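Local coordinates for GTP-binding protein (Pyrococcus horikoshii, PDB 1WXQ) that probably binds GTP and may hydrolyse nucleoside triphosphates as an Obg-like P-loop protein, its cellular role being unknown, at residues 63-67 / 68-72; 144-147 / 148-152; 234-237 / 238-242; 358-361 / 362-366; 376-379 / 380-384. All blocks are in the same frame, centred on the assembly; numbering follows the deposited sequence.

All five contacts are local, yet each reflects its place in the fold. Contacts 1, 2 and 3 are partly buried and belong to the OBG-type G region; contacts 4 and 5 are surface contacts of the TGS domain. Contact 1 closes a hairpin, contact 2 ends one long helix, and contact 3 lies along another; contacts 1 and 3 both add a salt bridge to their backbone bonds. Contact 4 is a short helix whose Leu362 packs back on Val358, the last residue of the helix before it, and contact 5 is a loop turn with a methyl over an aromatic face. Contacts 4 and 5 touch, Phe366 packing on Glu380, whereas the centres of contacts 1 and 2 lie about 46 Å apart.

Contact 1 (63-67 / 68-72); sequences EYRNG and LALIP
Arg65 and Leu68 face each other across a type I' turn, in which the chain reverses through Asn66 and Gly67, both with positive phi. The turn is closed by Leu68 N, which donates to Arg65 O at 2.7 Å. Further from the loop, Leu70 N reaches Glu63 O at 3.0 Å in a nearly straight bond.

On one side of this ribbon, the chain of Arg65 extends obliquely over Leu70. Arg65 CB lies 3.6 Å from Leu70 CD1, and the second methyl, Leu70 CD2, sits 3.5 Å from Arg65 CD, close to the guanidinium group. Glu63 CG is anti to the backbone N (chi1 164°) and the chain is extended, which brings the carboxylate alongside Arg65. Arg65 NH1 meets Glu63 OE2 at 2.9 Å on its syn side, though tilted 25° from the carboxylate plane. This salt bridge between residues two apart probably steadies the arginine. Tyr64 turns to the other face, where its ring meets His48 edge-to-face.

Strand 39-47 runs antiparallel along the far edge of strand 68-77, with backbone bonds such as Ala69 to Thr46. The whole is a tight two-residue beta hairpin that adds the short, weakly bonded strand 64-65 to the sheet of the P-loop GTPase domain.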
loop_
_atom_site.group_PDB
_atom_site.type_symbol
_atom_site.label_atom_id
_atom_site.label_comp_id
_atom_site.label_asym_id
_atom_site.label_seq_id
_atom_site.Cartn_x
_atom_site.Cartn_y
_atom_site.Cartn_z
ATOM N N GLU A 63 6.134 -10.296 -14.296
ATOM C CA GLU A 63 7.082 -10.070 -15.382
ATOM C C GLU A 63 8.525 -10.042 -14.871
ATOM O O GLU A 63 8.844 -9.409 -13.873
ATOM C CB GLU A 63 6.736 -8.736 -16.048
ATOM C CG GLU A 63 7.869 -8.208 -16.930
ATOM C CD GLU A 63 7.537 -6.806 -17.389
ATOM O OE1 GLU A 63 6.364 -6.460 -17.417
ATOM O OE2 GLU A 63 8.461 -6.067 -17.724
ATOM N N TYR A 64 9.352 -10.734 -15.653
ATOM C CA TYR A 64 10.784 -10.802 -15.372
ATOM C C TYR A 64 11.457 -9.600 -16.011
ATOM O O TYR A 64 10.967 -9.071 -17.011
ATOM C CB TYR A 64 11.407 -12.076 -15.946
ATOM C CG TYR A 64 12.771 -12.392 -15.366
ATOM C CD1 TYR A 64 13.755 -13.013 -16.135
ATOM C CD2 TYR A 64 13.071 -12.092 -14.036
ATOM C CE1 TYR A 64 15.004 -13.324 -15.591
ATOM C CE2 TYR A 64 14.310 -12.400 -13.484
ATOM C CZ TYR A 64 15.273 -13.014 -14.265
ATOM O OH TYR A 64 16.504 -13.311 -13.726
ATOM N N ARG A 65 12.586 -9.179 -15.447
ATOM C CA ARG A 65 13.299 -8.015 -15.966
ATOM C C ARG A 65 14.625 -7.834 -15.221
ATOM O O ARG A 65 14.651 -7.481 -14.041
ATOM C CB ARG A 65 12.410 -6.774 -15.795
ATOM C CG ARG A 65 12.408 -5.774 -16.943
ATOM C CD ARG A 65 11.087 -4.993 -16.949
ATOM N NE ARG A 65 11.193 -3.686 -17.596
ATOM C CZ ARG A 65 10.160 -2.883 -17.837
ATOM N NH1 ARG A 65 8.935 -3.256 -17.489
ATOM N NH2 ARG A 65 10.351 -1.702 -18.419
ATOM N N ASN A 66 15.723 -8.105 -15.919
ATOM C CA ASN A 66 17.065 -7.966 -15.366
ATOM C C ASN A 66 17.235 -8.426 -13.922
ATOM O O ASN A 66 17.722 -7.677 -13.070
ATOM C CB ASN A 66 17.525 -6.510 -15.495
ATOM C CG ASN A 66 18.332 -6.263 -16.755
ATOM O OD1 ASN A 66 18.577 -7.183 -17.542
ATOM N ND2 ASN A 66 18.743 -5.010 -16.958
ATOM N N GLY A 67 16.843 -9.661 -13.647
ATOM C CA GLY A 67 16.988 -10.183 -12.299
ATOM C C GLY A 67 16.083 -9.517 -11.283
ATOM O O GLY A 67 16.308 -9.630 -10.077
ATOM N N LEU A 68 15.059 -8.822 -11.764
ATOM C CA LEU A 68 14.122 -8.147 -10.880
ATOM C C LEU A 68 12.690 -8.574 -11.165
ATOM O O LEU A 68 12.312 -8.792 -12.321
ATOM C CB LEU A 68 14.234 -6.624 -11.029
ATOM C CG LEU A 68 15.464 -5.916 -10.443
ATOM C CD1 LEU A 68 15.417 -4.440 -10.811
ATOM C CD2 LEU A 68 15.502 -6.090 -8.926
ATOM N N ALA A 69 11.898 -8.687 -10.104
ATOM C CA ALA A 69 10.502 -9.074 -10.230
ATOM C C ALA A 69 9.592 -7.844 -10.271
ATOM O O ALA A 69 9.621 -7.003 -9.366
ATOM C CB ALA A 69 10.109 -9.970 -9.065
ATOM N N LEU A 70 8.801 -7.729 -11.332
ATOM C CA LEU A 70 7.863 -6.622 -11.446
ATOM C C LEU A 70 6.441 -7.178 -11.271
ATOM O O LEU A 70 5.802 -7.620 -12.224
ATOM C CB LEU A 70 8.016 -5.919 -12.799
ATOM C CG LEU A 70 9.199 -4.953 -12.932
ATOM C CD1 LEU A 70 10.518 -5.716 -12.945
ATOM C CD2 LEU A 70 9.046 -4.150 -14.210
ATOM N N ILE A 71 5.971 -7.161 -10.027
ATOM C CA ILE A 71 4.658 -7.666 -9.651
ATOM C C ILE A 71 3.620 -6.556 -9.776
ATOM O O ILE A 71 3.760 -5.512 -9.155
ATOM C CB ILE A 71 4.698 -8.147 -8.192
ATOM C CG1 ILE A 71 6.051 -8.813 -7.913
ATOM C CG2 ILE A 71 3.553 -9.107 -7.919
ATOM C CD1 ILE A 71 6.321 -9.106 -6.449
ATOM N N PRO A 72 2.561 -6.767 -10.579
ATOM C CA PRO A 72 1.499 -5.765 -10.775
ATOM C C PRO A 72 0.651 -5.439 -9.539
ATOM O O PRO A 72 0.421 -6.294 -8.690
ATOM C CB PRO A 72 0.670 -6.353 -11.923
ATOM C CG PRO A 72 0.835 -7.817 -11.742
ATOM C CD PRO A 72 2.323 -7.947 -11.431
#

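Contact 2 (144-147 / 148-152); sequences GILS and KGWDK
Leu146 and Trp150 lie side by side and point the same way, although the chain between them leaves its helix. Leu146 CD2 touches the benzo part of the indole, 4.1 Å from Trp150 CZ3. The carbonyl oxygen of Leu146 comes to the ring edge near its plane. With Trp150 CG anti to the backbone N (chi1 175°), the indole is carried back beside the helix it follows.

Lys148 takes a different course. Its chain runs extended past Gly144, with Lys148 CG 3.2 Å from Gly144 O. The backbone nitrogen Lys148 N makes the last helical bond of the segment, 2.9 Å to Gly144 O. Next, Trp150 N donates to Ser147 O, whose modelled position is less certain. Gly149 takes the third place of this turn, where a type II turn requires the positive phi it has (94°), a conformation that suits glycine.

Trp198 and Leu203 also pack on the indole, and Ser147 OG is hydrogen-bonded to Gln200 OE1. The arrangement is a helix C-terminus running into a type II beta turn, which redirects the chain from helix 127-147 into helix 151-154.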
loop_
_atom_site.group_PDB
_atom_site.type_symbol
_atom_site.label_atom_id
_atom_site.label_comp_id
_atom_site.label_asym_id
_atom_site.label_seq_id
_atom_site.Cartn_x
_atom_site.Cartn_y
_atom_site.Cartn_z
ATOM N N GLY A 144 -18.284 9.655 11.156
ATOM C CA GLY A 144 -19.671 9.959 10.906
ATOM C C GLY A 144 -20.455 8.691 10.617
ATOM O O GLY A 144 -21.606 8.575 11.020
ATOM N N ILE A 145 -19.841 7.732 9.923
ATOM C CA ILE A 145 -20.547 6.501 9.611
ATOM C C ILE A 145 -20.908 5.739 10.885
ATOM O O ILE A 145 -21.978 5.151 10.965
ATOM C CB ILE A 145 -19.733 5.612 8.671
ATOM C CG1 ILE A 145 -19.559 6.321 7.329
ATOM C CG2 ILE A 145 -20.444 4.283 8.466
ATOM C CD1 ILE A 145 -18.791 5.502 6.290
ATOM N N LEU A 146 -20.027 5.775 11.880
ATOM C CA LEU A 146 -20.267 5.111 13.164
ATOM C C LEU A 146 -21.224 5.908 14.051
ATOM O O LEU A 146 -22.188 5.372 14.587
ATOM C CB LEU A 146 -18.945 4.946 13.917
ATOM C CG LEU A 146 -17.920 4.009 13.283
ATOM C CD1 LEU A 146 -16.548 4.296 13.838
ATOM C CD2 LEU A 146 -18.330 2.554 13.534
ATOM N N SER A 147 -20.924 7.195 14.200
ATOM C CA SER A 147 -21.677 8.119 15.041
ATOM C C SER A 147 -23.138 8.289 14.620
ATOM O O SER A 147 -24.052 8.162 15.438
ATOM C CB SER A 147 -20.951 9.467 15.041
ATOM O OG SER A 147 -21.175 10.159 16.247
ATOM N N LYS A 148 -23.359 8.594 13.347
ATOM C CA LYS A 148 -24.720 8.738 12.829
ATOM C C LYS A 148 -25.500 7.437 13.027
ATOM O O LYS A 148 -25.131 6.386 12.492
ATOM C CB LYS A 148 -24.707 9.066 11.328
ATOM C CG LYS A 148 -24.159 10.423 10.986
ATOM C CD LYS A 148 -24.043 10.635 9.488
ATOM C CE LYS A 148 -23.032 11.731 9.201
ATOM N NZ LYS A 148 -22.916 12.023 7.754
ATOM N N GLY A 149 -26.587 7.512 13.782
ATOM C CA GLY A 149 -27.392 6.328 14.006
ATOM C C GLY A 149 -26.984 5.644 15.291
ATOM O O GLY A 149 -27.740 4.877 15.865
ATOM N N TRP A 150 -25.775 5.919 15.756
ATOM C CA TRP A 150 -24.990 5.083 16.671
ATOM C C TRP A 150 -25.764 4.697 17.944
ATOM O O TRP A 150 -25.321 3.891 18.751
ATOM C CB TRP A 150 -23.721 5.848 17.049
ATOM C CG TRP A 150 -22.965 5.093 18.074
ATOM C CD1 TRP A 150 -23.016 5.283 19.473
ATOM C CD2 TRP A 150 -22.108 3.949 17.844
ATOM N NE1 TRP A 150 -22.283 4.361 20.149
ATOM C CE2 TRP A 150 -21.679 3.486 19.113
ATOM C CE3 TRP A 150 -21.678 3.290 16.695
ATOM C CZ2 TRP A 150 -20.850 2.380 19.202
ATOM C CZ3 TRP A 150 -20.848 2.185 16.785
ATOM C CH2 TRP A 150 -20.429 1.730 18.048
ATOM N N ASP A 151 -26.977 5.279 18.152
ATOM C CA ASP A 151 -27.701 4.921 19.354
ATOM C C ASP A 151 -28.528 3.677 19.064
ATOM O O ASP A 151 -28.636 2.753 19.861
ATOM C CB ASP A 151 -28.624 6.092 19.700
ATOM C CG ASP A 151 -28.463 6.469 21.167
ATOM O OD1 ASP A 151 -29.036 5.764 22.004
ATOM O OD2 ASP A 151 -27.837 7.483 21.456
ATOM N N LYS A 152 -29.151 3.693 17.870
ATOM C CA LYS A 152 -29.915 2.578 17.295
ATOM C C LYS A 152 -28.968 1.675 16.540
ATOM O O LYS A 152 -29.230 1.202 15.429
ATOM C CB LYS A 152 -30.970 3.111 16.325
ATOM C CG LYS A 152 -32.138 3.757 17.038
ATOM C CD LYS A 152 -33.162 4.241 16.039
ATOM C CE LYS A 152 -34.324 4.988 16.665
ATOM N NZ LYS A 152 -35.208 5.421 15.597
#

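Contact 3 (234-237 / 238-242); sequences RLVR and EEEKR
Leu235 and Glu239 are linked twice, by backbone and by side chain. Glu239 N donates to Leu235 O at 3.0 Å, and Leu235 CD1 lies against the aliphatic Glu239 CG at 3.8 Å. One residue earlier, Glu238 N repeats the helical bond to Arg234 O, also at 3.0 Å. Glu240 N reaches Val236 O, though that oxygen is less surely placed. The series fades at the end: Lys241 N is 3.5 Å from Arg237 O, a weak bond.

Among the side chains, that of Glu239 bends at chi2 (-49°), carrying its carboxylate to Arg242. Arg242 NH1 meets the syn lone pair of Glu239 OE1 at 2.8 Å, with the oxygen in the guanidinium plane. The other terminal nitrogen, Arg242 NH2, forms a salt bridge with Glu135 OE1, so one arginine joins two acids. Arg234 and Glu238, by contrast, have opposite charges that do not meet.

Helix 229-241 is the connection of a beta-alpha-beta unit between strands 217-222 and 245-249. Val236 and Glu239 rest on Val246 of the latter strand, while Leu235 and Glu239 touch Val128 of helix 127-147.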
loop_
_atom_site.group_PDB
_atom_site.type_symbol
_atom_site.label_atom_id
_atom_site.label_comp_id
_atom_site.label_asym_id
_atom_site.label_seq_id
_atom_site.Cartn_x
_atom_site.Cartn_y
_atom_site.Cartn_z
ATOM N N ARG A 234 13.188 18.756 6.308
ATOM C CA ARG A 234 12.394 19.301 7.398
ATOM C C ARG A 234 11.037 18.607 7.487
ATOM O O ARG A 234 10.539 18.278 8.557
ATOM C CB ARG A 234 12.201 20.793 7.135
ATOM C CG ARG A 234 11.472 21.498 8.276
ATOM C CD ARG A 234 11.357 23.007 8.033
ATOM N NE ARG A 234 10.632 23.273 6.784
ATOM C CZ ARG A 234 11.057 24.310 6.038
ATOM N NH1 ARG A 234 12.095 25.025 6.434
ATOM N NH2 ARG A 234 10.442 24.602 4.890
ATOM N N LEU A 235 10.421 18.428 6.304
ATOM C CA LEU A 235 9.121 17.773 6.260
ATOM C C LEU A 235 9.235 16.284 6.585
ATOM O O LEU A 235 8.393 15.702 7.256
ATOM C CB LEU A 235 8.541 17.958 4.856
ATOM C CG LEU A 235 7.284 17.116 4.626
ATOM C CD1 LEU A 235 6.070 17.662 5.383
ATOM C CD2 LEU A 235 6.876 17.047 3.155
ATOM N N VAL A 236 10.310 15.657 6.068
ATOM C CA VAL A 236 10.543 14.257 6.422
ATOM C C VAL A 236 10.637 14.073 7.939
ATOM O O VAL A 236 9.955 13.249 8.532
ATOM C CB VAL A 236 11.850 13.801 5.768
ATOM C CG1 VAL A 236 12.166 12.365 6.187
ATOM C CG2 VAL A 236 11.731 13.867 4.258
ATOM N N ARG A 237 11.475 14.884 8.570
ATOM C CA ARG A 237 11.652 14.825 10.019
ATOM C C ARG A 237 10.371 15.025 10.808
ATOM O O ARG A 237 10.029 14.210 11.662
ATOM C CB ARG A 237 12.672 15.871 10.473
ATOM C CG ARG A 237 14.112 15.521 10.173
ATOM C CD ARG A 237 14.697 14.543 11.176
ATOM N NE ARG A 237 16.156 14.575 11.101
ATOM C CZ ARG A 237 16.874 13.917 10.197
ATOM N NH1 ARG A 237 16.270 13.155 9.288
ATOM N NH2 ARG A 237 18.191 14.046 10.180
ATOM N N GLU A 238 9.678 16.119 10.525
ATOM C CA GLU A 238 8.449 16.456 11.226
ATOM C C GLU A 238 7.425 15.323 11.122
ATOM O O GLU A 238 6.914 14.833 12.130
ATOM C CB GLU A 238 7.877 17.756 10.645
ATOM C CG GLU A 238 6.833 18.454 11.496
ATOM C CD GLU A 238 6.291 19.720 10.828
ATOM O OE1 GLU A 238 7.089 20.507 10.260
ATOM O OE2 GLU A 238 5.062 19.937 10.874
ATOM N N GLU A 239 7.151 14.891 9.897
ATOM C CA GLU A 239 6.177 13.840 9.663
ATOM C C GLU A 239 6.576 12.416 10.046
ATOM O O GLU A 239 5.712 11.608 10.375
ATOM C CB GLU A 239 5.725 13.874 8.198
ATOM C CG GLU A 239 4.832 15.059 7.863
ATOM C CD GLU A 239 3.690 15.221 8.858
ATOM O OE1 GLU A 239 3.132 14.194 9.302
ATOM O OE2 GLU A 239 3.341 16.375 9.196
ATOM N N GLU A 240 7.864 12.086 10.013
ATOM C CA GLU A 240 8.245 10.727 10.369
ATOM C C GLU A 240 8.079 10.509 11.870
ATOM O O GLU A 240 8.076 9.374 12.352
ATOM C CB GLU A 240 9.666 10.401 9.896
ATOM C CG GLU A 240 9.821 10.423 8.351
ATOM C CD GLU A 240 10.796 9.359 7.809
ATOM O OE1 GLU A 240 11.898 9.189 8.381
ATOM O OE2 GLU A 240 10.469 8.694 6.803
ATOM N N LYS A 241 7.927 11.597 12.615
ATOM C CA LYS A 241 7.703 11.472 14.044
ATOM C C LYS A 241 6.218 11.175 14.253
ATOM O O LYS A 241 5.831 10.543 15.239
ATOM C CB LYS A 241 8.068 12.762 14.772
ATOM C CG LYS A 241 9.534 12.903 15.095
ATOM C CD LYS A 241 9.718 13.926 16.200
ATOM C CE LYS A 241 11.146 13.933 16.735
ATOM N NZ LYS A 241 11.248 14.745 17.979
ATOM N N ARG A 242 5.393 11.627 13.307
ATOM C CA ARG A 242 3.944 11.428 13.372
ATOM C C ARG A 242 3.468 10.101 12.796
ATOM O O ARG A 242 2.269 9.891 12.640
ATOM C CB ARG A 242 3.215 12.559 12.645
ATOM C CG ARG A 242 3.481 13.924 13.234
ATOM C CD ARG A 242 2.701 15.030 12.517
ATOM N NE ARG A 242 1.262 14.965 12.770
ATOM C CZ ARG A 242 0.370 14.453 11.927
ATOM N NH1 ARG A 242 0.765 13.954 10.760
ATOM N NH2 ARG A 242 -0.920 14.450 12.243
#

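Contact 4 (358-361 / 362-366); sequences VHTD and LGKGF
A short helix, 360-364, carries this contact in the TGS domain, a member of the ubiquitin-like clan; across its start, Val358 packs on Leu362. Val358 closes the preceding helix, and His359, in extended conformation, stands at the N-cap position between the two.

The side chains of Val358 and Leu362 approach at a slant. A single methyl, Leu362 CD2, does the touching: it lies 3.7 Å from Val358 CB and 3.9 Å and 4.0 Å from Val358 CG1 and CG2, so it sits against the whole fork of the valine. Leu362 CG is turned away from its own nitrogen (chi1 -153°), which sends the branch back toward the preceding helix.

Three consecutive backbone bonds hold the turn. Gly363 N donates to His359 O at 3.1 Å, Lys364 N to Thr360 O at 2.8 Å, and Gly365 N to Asp361 O. The carbonyl oxygens of His359, Thr360 and Asp361 are thus engaged in succession, as in a regular helix. On the outer side, Thr360 CG2 and Lys364 CG run alongside each other 4.1 Å apart, before the lysine chain bends at chi2 and leads its amino group off.

Leu362 also rests on Ile392 of strand 388-394, and its carbonyl oxygen is hydrogen-bonded to Ser394 OG. Lys364 touches Phe356 of helix 351-358, while Phe366 begins strand 366-371 next to strand 388-394.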
loop_
_atom_site.group_PDB
_atom_site.type_symbol
_atom_site.label_atom_id
_atom_site.label_comp_id
_atom_site.label_asym_id
_atom_site.label_seq_id
_atom_site.Cartn_x
_atom_site.Cartn_y
_atom_site.Cartn_z
ATOM N N VAL A 358 -4.223 -19.503 -4.312
ATOM C CA VAL A 358 -4.331 -20.238 -5.565
ATOM C C VAL A 358 -5.781 -20.706 -5.732
ATOM O O VAL A 358 -6.483 -20.259 -6.641
ATOM C CB VAL A 358 -3.397 -21.484 -5.603
ATOM C CG1 VAL A 358 -3.443 -22.121 -7.002
ATOM C CG2 VAL A 358 -1.967 -21.098 -5.229
ATOM N N HIS A 359 -6.242 -21.594 -4.853
ATOM C CA HIS A 359 -7.611 -22.083 -4.966
ATOM C C HIS A 359 -8.183 -22.690 -3.687
ATOM O O HIS A 359 -7.468 -23.336 -2.925
ATOM C CB HIS A 359 -7.693 -23.112 -6.094
ATOM C CG HIS A 359 -9.088 -23.409 -6.543
ATOM N ND1 HIS A 359 -9.950 -22.428 -6.989
ATOM C CD2 HIS A 359 -9.760 -24.581 -6.655
ATOM C CE1 HIS A 359 -11.091 -22.983 -7.360
ATOM N NE2 HIS A 359 -11.002 -24.288 -7.167
ATOM N N THR A 360 -9.482 -22.477 -3.479
ATOM C CA THR A 360 -10.210 -22.990 -2.321
ATOM C C THR A 360 -9.819 -24.423 -1.939
ATOM O O THR A 360 -9.411 -24.677 -0.799
ATOM C CB THR A 360 -11.759 -22.973 -2.566
ATOM O OG1 THR A 360 -12.252 -21.633 -2.504
ATOM C CG2 THR A 360 -12.486 -23.805 -1.517
ATOM N N ASP A 361 -9.955 -25.356 -2.882
ATOM C CA ASP A 361 -9.644 -26.755 -2.606
ATOM C C ASP A 361 -8.200 -26.988 -2.206
ATOM O O ASP A 361 -7.929 -27.729 -1.265
ATOM C CB ASP A 361 -9.994 -27.616 -3.810
ATOM C CG ASP A 361 -11.411 -27.415 -4.253
ATOM O OD1 ASP A 361 -12.305 -27.493 -3.388
ATOM O OD2 ASP A 361 -11.636 -27.177 -5.459
ATOM N N LEU A 362 -7.268 -26.365 -2.917
ATOM C CA LEU A 362 -5.866 -26.523 -2.568
ATOM C C LEU A 362 -5.738 -26.209 -1.085
ATOM O O LEU A 362 -5.108 -26.947 -0.332
ATOM C CB LEU A 362 -4.986 -25.561 -3.371
ATOM C CG LEU A 362 -3.532 -25.983 -3.634
ATOM C CD1 LEU A 362 -3.538 -27.254 -4.483
ATOM C CD2 LEU A 362 -2.757 -24.870 -4.361
ATOM N N GLY A 363 -6.361 -25.110 -0.672
ATOM C CA GLY A 363 -6.315 -24.710 0.722
ATOM C C GLY A 363 -7.014 -25.708 1.627
ATOM O O GLY A 363 -6.522 -26.056 2.705
ATOM N N LYS A 364 -8.171 -26.178 1.190
ATOM C CA LYS A 364 -8.918 -27.133 1.988
ATOM C C LYS A 364 -8.193 -28.464 2.128
ATOM O O LYS A 364 -8.000 -28.953 3.240
ATOM C CB LYS A 364 -10.305 -27.347 1.386
ATOM C CG LYS A 364 -11.221 -26.153 1.574
ATOM C CD LYS A 364 -11.335 -25.791 3.053
ATOM C CE LYS A 364 -12.469 -24.823 3.302
ATOM N NZ LYS A 364 -12.620 -24.531 4.749
ATOM N N GLY A 365 -7.786 -29.046 1.004
ATOM C CA GLY A 365 -7.092 -30.321 1.060
ATOM C C GLY A 365 -5.628 -30.220 1.446
ATOM O O GLY A 365 -4.864 -31.143 1.186
ATOM N N PHE A 366 -5.237 -29.112 2.077
ATOM C CA PHE A 366 -3.844 -28.897 2.466
ATOM C C PHE A 366 -3.314 -29.951 3.417
ATOM O O PHE A 366 -3.985 -30.344 4.368
ATOM C CB PHE A 366 -3.668 -27.515 3.113
ATOM C CG PHE A 366 -2.244 -27.205 3.512
ATOM C CD1 PHE A 366 -1.323 -26.771 2.566
ATOM C CD2 PHE A 366 -1.818 -27.375 4.827
ATOM C CE1 PHE A 366 0.002 -26.510 2.920
ATOM C CE2 PHE A 366 -0.502 -27.117 5.187
ATOM C CZ PHE A 366 0.409 -26.684 4.232
#

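Contact 5 (376-379 / 380-384); sequences RRVG and EDYEL
Val378 lies over one face of the Tyr382 ring, on the loop between strands 366-371 and 388-394, and the tyrosine can be followed outward from its root. Tyr382 CB comes first, 3.4 Å from Val378 CG1 and 3.2 Å from Gly379 O. Tyr382 CG is anti to the backbone N (chi1 176°), which brings the ring across the valine; this carbon lies 3.8 Å from Val378 CG1. The second methyl, Val378 CG2, stands over the CG end of the ring in a CH-pi contact, its exact position being doubtful in the model. From there the distance to Val378 CG2 grows through the two ring sides toward Tyr382 CZ. Finally Tyr382 OH leaves the valine behind and is hydrogen-bonded to Asp388 OD2. The side chains cross at about a right angle.

The backbone makes a type I turn from Gly379 to Tyr382, with a weak bond from Tyr382 N to Gly379 O at 3.2 Å. Within the turn, Glu380 sends its carboxylate out to a salt bridge with Arg352 NE. Pro351 touches both Val378 and Tyr382.

The chemistry is therefore divided along one side chain: apolar contact holds the ring near its root, and a polar bond fixes its hydroxyl. Together they probably set the rotation of the aromatic group in a loop with no regular secondary structure.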
loop_
_atom_site.group_PDB
_atom_site.type_symbol
_atom_site.label_atom_id
_atom_site.label_comp_id
_atom_site.label_asym_id
_atom_site.label_seq_id
_atom_site.Cartn_x
_atom_site.Cartn_y
_atom_site.Cartn_z
ATOM N N ARG A 376 13.461 -28.935 2.462
ATOM C CA ARG A 376 12.894 -29.731 3.539
ATOM C C ARG A 376 11.477 -29.312 3.896
ATOM O O ARG A 376 11.039 -28.199 3.600
ATOM C CB ARG A 376 13.758 -29.697 4.800
ATOM C CG ARG A 376 13.486 -30.923 5.674
ATOM C CD ARG A 376 14.315 -30.985 6.945
ATOM N NE ARG A 376 14.190 -32.294 7.591
ATOM C CZ ARG A 376 13.035 -32.879 7.916
ATOM N NH1 ARG A 376 11.876 -32.280 7.662
ATOM N NH2 ARG A 376 13.040 -34.076 8.491
ATOM N N ARG A 377 10.767 -30.232 4.537
ATOM C CA ARG A 377 9.393 -30.010 4.941
ATOM C C ARG A 377 9.312 -28.937 6.016
ATOM O O ARG A 377 10.047 -28.974 7.005
ATOM C CB ARG A 377 8.788 -31.330 5.430
ATOM C CG ARG A 377 7.372 -31.231 5.992
ATOM C CD ARG A 377 6.708 -32.598 6.026
ATOM N NE ARG A 377 5.440 -32.578 6.746
ATOM C CZ ARG A 377 4.478 -33.474 6.573
ATOM N NH1 ARG A 377 4.643 -34.457 5.700
ATOM N NH2 ARG A 377 3.354 -33.387 7.267
ATOM N N VAL A 378 8.402 -27.991 5.802
ATOM C CA VAL A 378 8.182 -26.869 6.699
ATOM C C VAL A 378 7.126 -27.224 7.753
ATOM O O VAL A 378 6.446 -28.240 7.665
ATOM C CB VAL A 378 7.720 -25.632 5.857
ATOM C CG1 VAL A 378 6.275 -25.292 6.129
ATOM C CG2 VAL A 378 8.637 -24.460 6.131
ATOM N N GLY A 379 7.013 -26.365 8.757
ATOM C CA GLY A 379 6.019 -26.569 9.796
ATOM C C GLY A 379 4.699 -25.989 9.316
ATOM O O GLY A 379 4.691 -25.224 8.358
ATOM N N GLU A 380 3.591 -26.322 9.961
ATOM C CA GLU A 380 2.305 -25.791 9.537
ATOM C C GLU A 380 2.145 -24.349 9.956
ATOM O O GLU A 380 1.336 -23.603 9.408
ATOM C CB GLU A 380 1.182 -26.616 10.148
ATOM C CG GLU A 380 -0.104 -25.846 10.314
ATOM C CD GLU A 380 -0.897 -25.781 9.042
ATOM O OE1 GLU A 380 -0.668 -26.660 8.183
ATOM O OE2 GLU A 380 -1.741 -24.865 8.906
ATOM N N ASP A 381 2.927 -23.985 10.954
ATOM C CA ASP A 381 2.911 -22.649 11.491
ATOM C C ASP A 381 4.043 -21.821 10.906
ATOM O O ASP A 381 4.323 -20.718 11.375
ATOM C CB ASP A 381 3.041 -22.721 13.010
ATOM C CG ASP A 381 1.874 -23.460 13.657
ATOM O OD1 ASP A 381 0.711 -23.018 13.481
ATOM O OD2 ASP A 381 2.110 -24.488 14.333
ATOM N N TYR A 382 4.688 -22.356 9.876
ATOM C CA TYR A 382 5.796 -21.678 9.223
ATOM C C TYR A 382 5.399 -20.337 8.624
ATOM O O TYR A 382 4.411 -20.223 7.899
ATOM C CB TYR A 382 6.375 -22.560 8.124
ATOM C CG TYR A 382 7.475 -21.902 7.318
ATOM C CD1 TYR A 382 8.734 -21.681 7.869
ATOM C CD2 TYR A 382 7.262 -21.517 5.998
ATOM C CE1 TYR A 382 9.760 -21.097 7.124
ATOM C CE2 TYR A 382 8.277 -20.932 5.241
ATOM C CZ TYR A 382 9.524 -20.727 5.809
ATOM O OH TYR A 382 10.539 -20.154 5.064
ATOM N N GLU A 383 6.189 -19.321 8.931
ATOM C CA GLU A 383 5.902 -17.993 8.402
ATOM C C GLU A 383 6.635 -17.747 7.084
ATOM O O GLU A 383 7.856 -17.790 6.997
ATOM C CB GLU A 383 6.353 -16.953 9.431
ATOM C CG GLU A 383 5.880 -17.276 10.849
ATOM C CD GLU A 383 6.635 -16.407 11.829
ATOM O OE1 GLU A 383 6.598 -15.192 11.686
ATOM O OE2 GLU A 383 7.271 -16.957 12.727
ATOM N N LEU A 384 5.841 -17.524 6.023
ATOM C CA LEU A 384 6.452 -17.181 4.746
ATOM C C LEU A 384 7.437 -16.025 4.918
ATOM O O LEU A 384 7.153 -15.021 5.558
ATOM C CB LEU A 384 5.337 -16.770 3.784
ATOM C CG LEU A 384 4.387 -17.926 3.456
ATOM C CD1 LEU A 384 3.227 -17.490 2.559
ATOM C CD2 LEU A 384 5.085 -19.074 2.725
#